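Local coordinates for protein SsfS6 (Streptomyces sp. SF2575, PDB 4FZR) that belongs to the GT-B-fold family of the erythromycin biosynthesis protein CIII type, whose members have two Rossmann-like domains facing each other across a cleft, at residues A[24-29]-A[55-60]; A[29-34]-A[150-155]; A[38-43]-A[62-67]. One frame throughout, in Å; residues are numbered along the deposited sequence.

The three contacts lie in the first of two Rossmann-like domains, around the turn and helix that lead from strand 17-21 to strand 45-51. Contact 1 joins the short helical turn 26-29 to helix 55-60, and contact 2, centred about 12 Å away, sets the next few residues against the chain leaving strand 147-150. The two share Val-29 and touch directly, Phe-28 CD1 lying 3.6 Å from Ile-152 CD1. Contact 3, about 13 Å from contact 1 and 15 Å from contact 2 between centres, ties the far end of helix 33-41 to the residues after helix 55-60. Contact 2 reaches toward the second domain; all three come near the second subunit, contact 3 with the most residues.

Contact 1 of 3, residues A[24-29]-A[55-60]; sequences CSEGFV and GPTVTG
Glu-26 and Val-29, on the short helical turn that follows the first strand of a Rossmann-like domain, meet Thr-57 and Val-58 on the helix that follows the second strand. The contact is small and has a polar end and an apolar end. At the first, the methylene CG of Glu-26 sits 3.2 Å from Thr-57 OG1 and 3.8 Å from Thr-57 CG2, so the fork of the threonine receives the aliphatic part of the glutamate. Beyond CG the glutamate is extended, carrying its carboxylate past the hydroxyl, with Glu-26 OE2 3.5 Å from Thr-57 OG1. A long charged chain suits this exposed edge, where its aliphatic part can pack while the carboxylate stays at the rim. Deeper in, Val-29 CG1 touches Val-58 CG2 at 3.9 Å, the two side chains crossing at about a right angle. Val-29 reaches across because CG1 lies opposite its own backbone N (chi1 174°). Branched apolar residues fit this buried end, filling it with methyl groups close to the backbone. Val-58 also rests on Val-48 and Phe-65, so its side of the contact lies against strands 45-51 and 65-67, while Val-29 packs on the loop residue Met-54.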
loop_
_atom_site.group_PDB
_atom_site.type_symbol
_atom_site.label_atom_id
_atom_site.label_comp_id
_atom_site.label_asym_id
_atom_site.label_seq_id
_atom_site.Cartn_x
_atom_site.Cartn_y
_atom_site.Cartn_z
ATOM N N CYS A 24 -11.111 6.577 -13.833
ATOM C CA CYS A 24 -10.140 7.379 -14.573
ATOM C C CYS A 24 -9.720 8.640 -13.814
ATOM O O CYS A 24 -8.961 9.458 -14.333
ATOM C CB CYS A 24 -10.696 7.759 -15.949
ATOM S SG CYS A 24 -12.143 8.847 -15.900
ATOM N N SER A 25 -10.210 8.794 -12.587
ATOM C CA SER A 25 -9.780 9.895 -11.732
ATOM C C SER A 25 -9.409 9.383 -10.346
ATOM O O SER A 25 -9.863 8.322 -9.923
ATOM C CB SER A 25 -10.874 10.958 -11.636
ATOM O OG SER A 25 -12.105 10.390 -11.231
ATOM N N GLU A 26 -8.585 10.152 -9.643
ATOM C CA GLU A 26 -8.029 9.724 -8.365
ATOM C C GLU A 26 -9.090 9.468 -7.301
ATOM O O GLU A 26 -8.942 8.564 -6.478
ATOM C CB GLU A 26 -7.022 10.760 -7.859
ATOM C CG GLU A 26 -5.587 10.433 -8.222
ATOM C CD GLU A 26 -4.648 11.603 -8.018
ATOM O OE1 GLU A 26 -4.650 12.183 -6.911
ATOM O OE2 GLU A 26 -3.912 11.945 -8.968
ATOM N N GLY A 27 -10.155 10.260 -7.316
ATOM C CA GLY A 27 -11.199 10.137 -6.315
ATOM C C GLY A 27 -11.983 8.848 -6.449
ATOM O O GLY A 27 -12.692 8.450 -5.525
ATOM N N PHE A 28 -11.855 8.192 -7.597
ATOM C CA PHE A 28 -12.563 6.943 -7.846
ATOM C C PHE A 28 -11.632 5.736 -7.730
ATOM O O PHE A 28 -12.082 4.592 -7.735
ATOM C CB PHE A 28 -13.213 6.977 -9.232
ATOM C CG PHE A 28 -14.227 8.076 -9.403
ATOM C CD1 PHE A 28 -14.961 8.546 -8.322
ATOM C CD2 PHE A 28 -14.443 8.643 -10.647
ATOM C CE1 PHE A 28 -15.892 9.560 -8.485
ATOM C CE2 PHE A 28 -15.370 9.656 -10.815
ATOM C CZ PHE A 28 -16.096 10.114 -9.733
ATOM N N VAL A 29 -10.333 5.993 -7.619
ATOM C CA VAL A 29 -9.354 4.918 -7.532
ATOM C C VAL A 29 -8.871 4.729 -6.096
ATOM O O VAL A 29 -8.881 3.620 -5.567
ATOM C CB VAL A 29 -8.147 5.196 -8.445
ATOM C CG1 VAL A 29 -7.072 4.141 -8.244
ATOM C CG2 VAL A 29 -8.588 5.231 -9.899
ATOM N N GLY A 55 -2.137 5.135 -13.565
ATOM C CA GLY A 55 -0.991 4.288 -13.270
ATOM C C GLY A 55 -0.208 4.698 -12.038
ATOM O O GLY A 55 -0.021 3.892 -11.128
ATOM N N PRO A 56 0.267 5.953 -12.005
ATOM C CA PRO A 56 1.067 6.469 -10.887
ATOM C C PRO A 56 0.325 6.461 -9.548
ATOM O O PRO A 56 0.948 6.274 -8.501
ATOM C CB PRO A 56 1.373 7.911 -11.309
ATOM C CG PRO A 56 1.247 7.915 -12.784
ATOM C CD PRO A 56 0.168 6.927 -13.105
ATOM N N THR A 57 -0.987 6.676 -9.582
ATOM C CA THR A 57 -1.795 6.659 -8.367
ATOM C C THR A 57 -1.865 5.239 -7.810
ATOM O O THR A 57 -1.759 5.027 -6.604
ATOM C CB THR A 57 -3.232 7.171 -8.628
ATOM O OG1 THR A 57 -3.189 8.541 -9.049
ATOM C CG2 THR A 57 -4.089 7.063 -7.370
ATOM N N VAL A 58 -2.035 4.269 -8.702
ATOM C CA VAL A 58 -2.156 2.874 -8.305
ATOM C C VAL A 58 -0.832 2.345 -7.759
ATOM O O VAL A 58 -0.795 1.730 -6.695
ATOM C CB VAL A 58 -2.628 2.000 -9.485
ATOM C CG1 VAL A 58 -2.558 0.515 -9.126
ATOM C CG2 VAL A 58 -4.043 2.413 -9.915
ATOM N N THR A 59 0.258 2.600 -8.476
ATOM C CA THR A 59 1.560 2.108 -8.047
ATOM C C THR A 59 2.061 2.903 -6.850
ATOM O O THR A 59 2.805 2.387 -6.016
ATOM C CB THR A 59 2.590 2.167 -9.186
ATOM O OG1 THR A 59 2.925 3.529 -9.481
ATOM C CG2 THR A 59 2.021 1.508 -10.414
ATOM N N GLY A 60 1.638 4.158 -6.761
ATOM C CA GLY A 60 1.996 5.002 -5.636
ATOM C C GLY A 60 1.332 4.552 -4.343
ATOM O O GLY A 60 1.750 4.936 -3.252
#

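Contact 2 of 3, residues A[29-34]-A[150-155]; sequences VMPLVP and QSIRLA
Pro-31 and Ile-152 bring their CA atoms to 6.2 Å where the helical turns leading into helix 33-41 pass the irregular chain leaving strand 147-150. The ring of Pro-31 meets the isoleucine obliquely: its CB lies 3.5 Å from Ile-152 CG2, with Ile-152 CB also close at 3.9 Å. In Ile-152 the longer branch, CG1, is held between backbone N and carbonyl carbon (chi1 57°), leaving the CG2 methyl to face the ring. Proline suits a run of helical backbone angles without regular bonds, where its lack of an N-H costs nothing evident. Gln-150 handles the polar part. Its extended side chain (chi1 -173°) runs past Leu-32 in the opposite direction, and Gln-150 NE2 gives a weak hydrogen bond to Pro-31 O (3.3 Å, 153° at the hydrogen). Glutamine suits the place because one amide gives its N-H to the buried carbonyl while its oxygen, OE1, lies 3.6 Å from Leu-32 CD2. A water of doubtful placing, very close to Pro-31 O, lies 3.1 Å from Gln-150 OE1. Next along, Ser-151 OG accepts from Arg-153 N in an ST turn, and Arg-153 forms salt bridges with Glu-130 and Glu-331. Leu-154 packs on helix 310-318, so this chain passes from the end of strand 147-150 toward the second domain, as expected at the interdomain cleft of a GT-B fold.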
loop_
_atom_site.group_PDB
_atom_site.type_symbol
_atom_site.label_atom_id
_atom_site.label_comp_id
_atom_site.label_asym_id
_atom_site.label_seq_id
_atom_site.Cartn_x
_atom_site.Cartn_y
_atom_site.Cartn_z
ATOM N N VAL A 29 -10.333 5.993 -7.619
ATOM C CA VAL A 29 -9.354 4.918 -7.532
ATOM C C VAL A 29 -8.871 4.729 -6.096
ATOM O O VAL A 29 -8.881 3.620 -5.567
ATOM C CB VAL A 29 -8.147 5.196 -8.445
ATOM C CG1 VAL A 29 -7.072 4.141 -8.244
ATOM C CG2 VAL A 29 -8.588 5.231 -9.899
HETATM N N MSE A 30 -8.475 5.828 -5.467
HETATM C CA MSE A 30 -7.874 5.787 -4.138
HETATM C C MSE A 30 -8.737 5.108 -3.072
HETATM O O MSE A 30 -8.208 4.434 -2.188
HETATM C CB MSE A 30 -7.519 7.207 -3.684
HETATM C CG MSE A 30 -6.326 7.809 -4.420
HETATM SE SE MSE A 30 -5.873 9.608 -3.793
HETATM C CE MSE A 30 -7.623 10.454 -3.980
ATOM N N PRO A 31 -10.065 5.294 -3.132
ATOM C CA PRO A 31 -10.897 4.688 -2.086
ATOM C C PRO A 31 -10.945 3.158 -2.142
ATOM O O PRO A 31 -11.402 2.536 -1.182
ATOM C CB PRO A 31 -12.289 5.280 -2.352
ATOM C CG PRO A 31 -12.045 6.495 -3.189
ATOM C CD PRO A 31 -10.851 6.162 -4.024
ATOM N N LEU A 32 -10.485 2.565 -3.241
ATOM C CA LEU A 32 -10.445 1.108 -3.362
ATOM C C LEU A 32 -9.127 0.535 -2.853
ATOM O O LEU A 32 -8.968 -0.679 -2.749
ATOM C CB LEU A 32 -10.649 0.682 -4.817
ATOM C CG LEU A 32 -12.041 0.916 -5.405
ATOM C CD1 LEU A 32 -12.028 0.625 -6.894
ATOM C CD2 LEU A 32 -13.092 0.062 -4.703
ATOM N N VAL A 33 -8.187 1.415 -2.529
ATOM C CA VAL A 33 -6.850 0.989 -2.138
ATOM C C VAL A 33 -6.829 0.171 -0.841
ATOM O O VAL A 33 -6.161 -0.858 -0.773
ATOM C CB VAL A 33 -5.894 2.201 -2.022
ATOM C CG1 VAL A 33 -4.632 1.823 -1.271
ATOM C CG2 VAL A 33 -5.558 2.747 -3.406
ATOM N N PRO A 34 -7.550 0.624 0.197
ATOM C CA PRO A 34 -7.476 -0.130 1.457
ATOM C C PRO A 34 -8.087 -1.535 1.386
ATOM O O PRO A 34 -7.555 -2.453 2.009
ATOM C CB PRO A 34 -8.244 0.761 2.441
ATOM C CG PRO A 34 -8.131 2.136 1.861
ATOM C CD PRO A 34 -8.224 1.922 0.381
ATOM N N GLN A 150 -18.208 -1.953 -4.156
ATOM C CA GLN A 150 -17.957 -1.049 -3.040
ATOM C C GLN A 150 -18.448 0.361 -3.350
ATOM O O GLN A 150 -18.141 0.925 -4.399
ATOM C CB GLN A 150 -16.471 -0.996 -2.671
ATOM C CG GLN A 150 -16.217 -0.189 -1.400
ATOM C CD GLN A 150 -14.750 0.109 -1.143
ATOM O OE1 GLN A 150 -13.892 -0.767 -1.256
ATOM N NE2 GLN A 150 -14.459 1.356 -0.786
ATOM N N SER A 151 -19.220 0.920 -2.424
ATOM C CA SER A 151 -19.601 2.322 -2.485
ATOM C C SER A 151 -18.463 3.179 -1.947
ATOM O O SER A 151 -17.884 2.870 -0.908
ATOM C CB SER A 151 -20.866 2.577 -1.663
ATOM O OG SER A 151 -21.028 3.961 -1.411
ATOM N N ILE A 152 -18.146 4.253 -2.660
ATOM C CA ILE A 152 -17.086 5.160 -2.244
ATOM C C ILE A 152 -17.692 6.521 -1.907
ATOM O O ILE A 152 -16.995 7.536 -1.888
ATOM C CB ILE A 152 -16.012 5.302 -3.345
ATOM C CG1 ILE A 152 -16.648 5.787 -4.649
ATOM C CG2 ILE A 152 -15.303 3.964 -3.576
ATOM C CD1 ILE A 152 -15.655 6.275 -5.666
ATOM N N ARG A 153 -18.992 6.522 -1.625
ATOM C CA ARG A 153 -19.752 7.748 -1.400
ATOM C C ARG A 153 -20.657 7.596 -0.187
ATOM O O ARG A 153 -21.080 6.486 0.146
ATOM C CB ARG A 153 -20.611 8.060 -2.628
ATOM C CG ARG A 153 -19.810 8.212 -3.908
ATOM C CD ARG A 153 -20.687 8.281 -5.150
ATOM N NE ARG A 153 -19.877 8.410 -6.361
ATOM C CZ ARG A 153 -19.276 7.392 -6.971
ATOM N NH1 ARG A 153 -19.390 6.162 -6.488
ATOM N NH2 ARG A 153 -18.556 7.599 -8.065
ATOM N N LEU A 154 -20.956 8.710 0.473
ATOM C CA LEU A 154 -21.931 8.703 1.554
ATOM C C LEU A 154 -23.283 8.310 0.990
ATOM O O LEU A 154 -24.015 7.520 1.586
ATOM C CB LEU A 154 -22.036 10.081 2.202
ATOM C CG LEU A 154 -21.062 10.428 3.328
ATOM C CD1 LEU A 154 -21.378 11.816 3.860
ATOM C CD2 LEU A 154 -21.134 9.407 4.450
ATOM N N ALA A 155 -23.607 8.869 -0.171
ATOM C CA ALA A 155 -24.872 8.587 -0.830
ATOM C C ALA A 155 -24.656 8.420 -2.328
ATOM O O ALA A 155 -24.079 9.284 -2.989
ATOM C CB ALA A 155 -25.867 9.697 -0.558
HETATM O O HOH W 1 -11.414 0.370 0.150
#

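Contact 3 of 3, residues A[38-43]-A[62-67]; sequences ALRAAG and GLPFAP
A single long side chain, Arg-40, carries this side of the contact, reaching Gly-62, Leu-63 and Pro-64 across backbones whose nearest CA atoms, those of Arg-40 and Leu-63, are 9.2 Å apart. The arginine leaves helix 33-41 with CG opposite its backbone N (chi1 -156°) and stays extended as far as NE, which delivers the guanidinium to the far segment. There Arg-40 NH1 lies 2.8 Å from Gly-62 O, which sits at the edge of the group, near its plane; the bond is weak because it is bent to 126° at the hydrogen. Water 2 closes a second path, accepting from Arg-40 NH2 at 2.9 Å and giving a weak, longer bond to Gly-62 O. The carbonyl is therefore approached both directly and through the water. Pro-64 lies over the rim of one face of the guanidinium, its CD 3.6 Å from Arg-40 NH1, and Leu-63 CD2 comes to 4.0 Å from Arg-40 NH1. A compact, rigid proline ring suits the place as a small apolar neighbour of the cation. The positive charge stands near the C-terminal end of helix 55-60 and probably interacts favourably with its dipole.

Both helices here end in Schellman motifs, with Gly-43 and Gly-62 supplying the positive phi that other residues adopt less readily. Arg-40 also packs on Pro-209 of the second subunit. Beyond Gly-62 the chain enters strand 65-67, outermost in this chain's sheet and parallel to strand 45-51, so the contact links two successive beta-alpha-beta crossovers of a Rossmann-like domain, each turning from helix to strand through a glycine.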
loop_
_atom_site.group_PDB
_atom_site.type_symbol
_atom_site.label_atom_id
_atom_site.label_comp_id
_atom_site.label_asym_id
_atom_site.label_seq_id
_atom_site.Cartn_x
_atom_site.Cartn_y
_atom_site.Cartn_z
ATOM N N ALA A 38 -6.146 -5.054 1.795
ATOM C CA ALA A 38 -6.701 -5.985 2.769
ATOM C C ALA A 38 -6.731 -7.383 2.163
ATOM O O ALA A 38 -6.446 -8.374 2.838
ATOM C CB ALA A 38 -8.104 -5.555 3.184
ATOM N N LEU A 39 -7.076 -7.451 0.882
ATOM C CA LEU A 39 -7.062 -8.710 0.150
ATOM C C LEU A 39 -5.642 -9.247 0.049
ATOM O O LEU A 39 -5.383 -10.418 0.330
ATOM C CB LEU A 39 -7.646 -8.516 -1.251
ATOM C CG LEU A 39 -9.135 -8.165 -1.308
ATOM C CD1 LEU A 39 -9.560 -7.789 -2.727
ATOM C CD2 LEU A 39 -9.981 -9.316 -0.776
ATOM N N ARG A 40 -4.720 -8.382 -0.352
ATOM C CA ARG A 40 -3.330 -8.774 -0.518
ATOM C C ARG A 40 -2.738 -9.219 0.817
ATOM O O ARG A 40 -1.941 -10.153 0.873
ATOM C CB ARG A 40 -2.534 -7.607 -1.095
ATOM C CG ARG A 40 -1.271 -8.015 -1.824
ATOM C CD ARG A 40 -0.743 -6.859 -2.654
ATOM N NE ARG A 40 0.557 -7.152 -3.251
ATOM C CZ ARG A 40 1.377 -6.231 -3.751
ATOM N NH1 ARG A 40 1.045 -4.946 -3.722
ATOM N NH2 ARG A 40 2.540 -6.594 -4.276
ATOM N N ALA A 41 -3.137 -8.553 1.895
ATOM C CA ALA A 41 -2.658 -8.909 3.224
ATOM C C ALA A 41 -3.164 -10.290 3.629
ATOM O O ALA A 41 -2.537 -10.981 4.435
ATOM C CB ALA A 41 -3.102 -7.878 4.235
ATOM N N ALA A 42 -4.304 -10.684 3.069
ATOM C CA ALA A 42 -4.885 -11.991 3.349
ATOM C C ALA A 42 -4.401 -13.040 2.352
ATOM O O ALA A 42 -5.037 -14.078 2.175
ATOM C CB ALA A 42 -6.402 -11.906 3.327
ATOM N N GLY A 43 -3.281 -12.759 1.692
ATOM C CA GLY A 43 -2.617 -13.749 0.868
ATOM C C GLY A 43 -3.117 -13.830 -0.562
ATOM O O GLY A 43 -2.600 -14.616 -1.357
ATOM N N GLY A 62 1.263 1.376 -3.789
ATOM C CA GLY A 62 1.979 0.133 -3.572
ATOM C C GLY A 62 1.293 -1.059 -4.206
ATOM O O GLY A 62 1.534 -2.195 -3.802
ATOM N N LEU A 63 0.451 -0.808 -5.205
ATOM C CA LEU A 63 -0.331 -1.874 -5.827
ATOM C C LEU A 63 0.054 -2.118 -7.292
ATOM O O LEU A 63 0.510 -1.209 -7.983
ATOM C CB LEU A 63 -1.830 -1.564 -5.719
ATOM C CG LEU A 63 -2.410 -1.546 -4.299
ATOM C CD1 LEU A 63 -3.815 -0.968 -4.301
ATOM C CD2 LEU A 63 -2.415 -2.941 -3.688
ATOM N N PRO A 64 -0.119 -3.363 -7.767
ATOM C CA PRO A 64 0.134 -3.702 -9.174
ATOM C C PRO A 64 -0.863 -3.032 -10.117
ATOM O O PRO A 64 -2.045 -2.968 -9.792
ATOM C CB PRO A 64 -0.048 -5.226 -9.209
ATOM C CG PRO A 64 0.080 -5.671 -7.793
ATOM C CD PRO A 64 -0.470 -4.553 -6.973
ATOM N N PHE A 65 -0.389 -2.563 -11.270
ATOM C CA PHE A 65 -1.221 -1.800 -12.199
ATOM C C PHE A 65 -1.200 -2.338 -13.630
ATOM O O PHE A 65 -0.178 -2.821 -14.106
ATOM C CB PHE A 65 -0.767 -0.339 -12.227
ATOM C CG PHE A 65 -1.450 0.484 -13.285
ATOM C CD1 PHE A 65 -2.748 0.934 -13.097
ATOM C CD2 PHE A 65 -0.801 0.800 -14.469
ATOM C CE1 PHE A 65 -3.385 1.690 -14.066
ATOM C CE2 PHE A 65 -1.436 1.558 -15.445
ATOM C CZ PHE A 65 -2.728 2.002 -15.242
ATOM N N ALA A 66 -2.338 -2.225 -14.309
ATOM C CA ALA A 66 -2.446 -2.560 -15.727
ATOM C C ALA A 66 -3.450 -1.617 -16.389
ATOM O O ALA A 66 -4.543 -1.414 -15.864
ATOM C CB ALA A 66 -2.882 -4.005 -15.905
ATOM N N PRO A 67 -3.087 -1.039 -17.545
ATOM C CA PRO A 67 -3.941 -0.030 -18.184
ATOM C C PRO A 67 -5.060 -0.642 -19.024
ATOM O O PRO A 67 -4.828 -1.630 -19.717
ATOM C CB PRO A 67 -2.957 0.726 -19.076
ATOM C CG PRO A 67 -1.950 -0.317 -19.471
ATOM C CD PRO A 67 -1.848 -1.278 -18.309
HETATM O O HOH W 2 3.253 -4.210 -5.828
#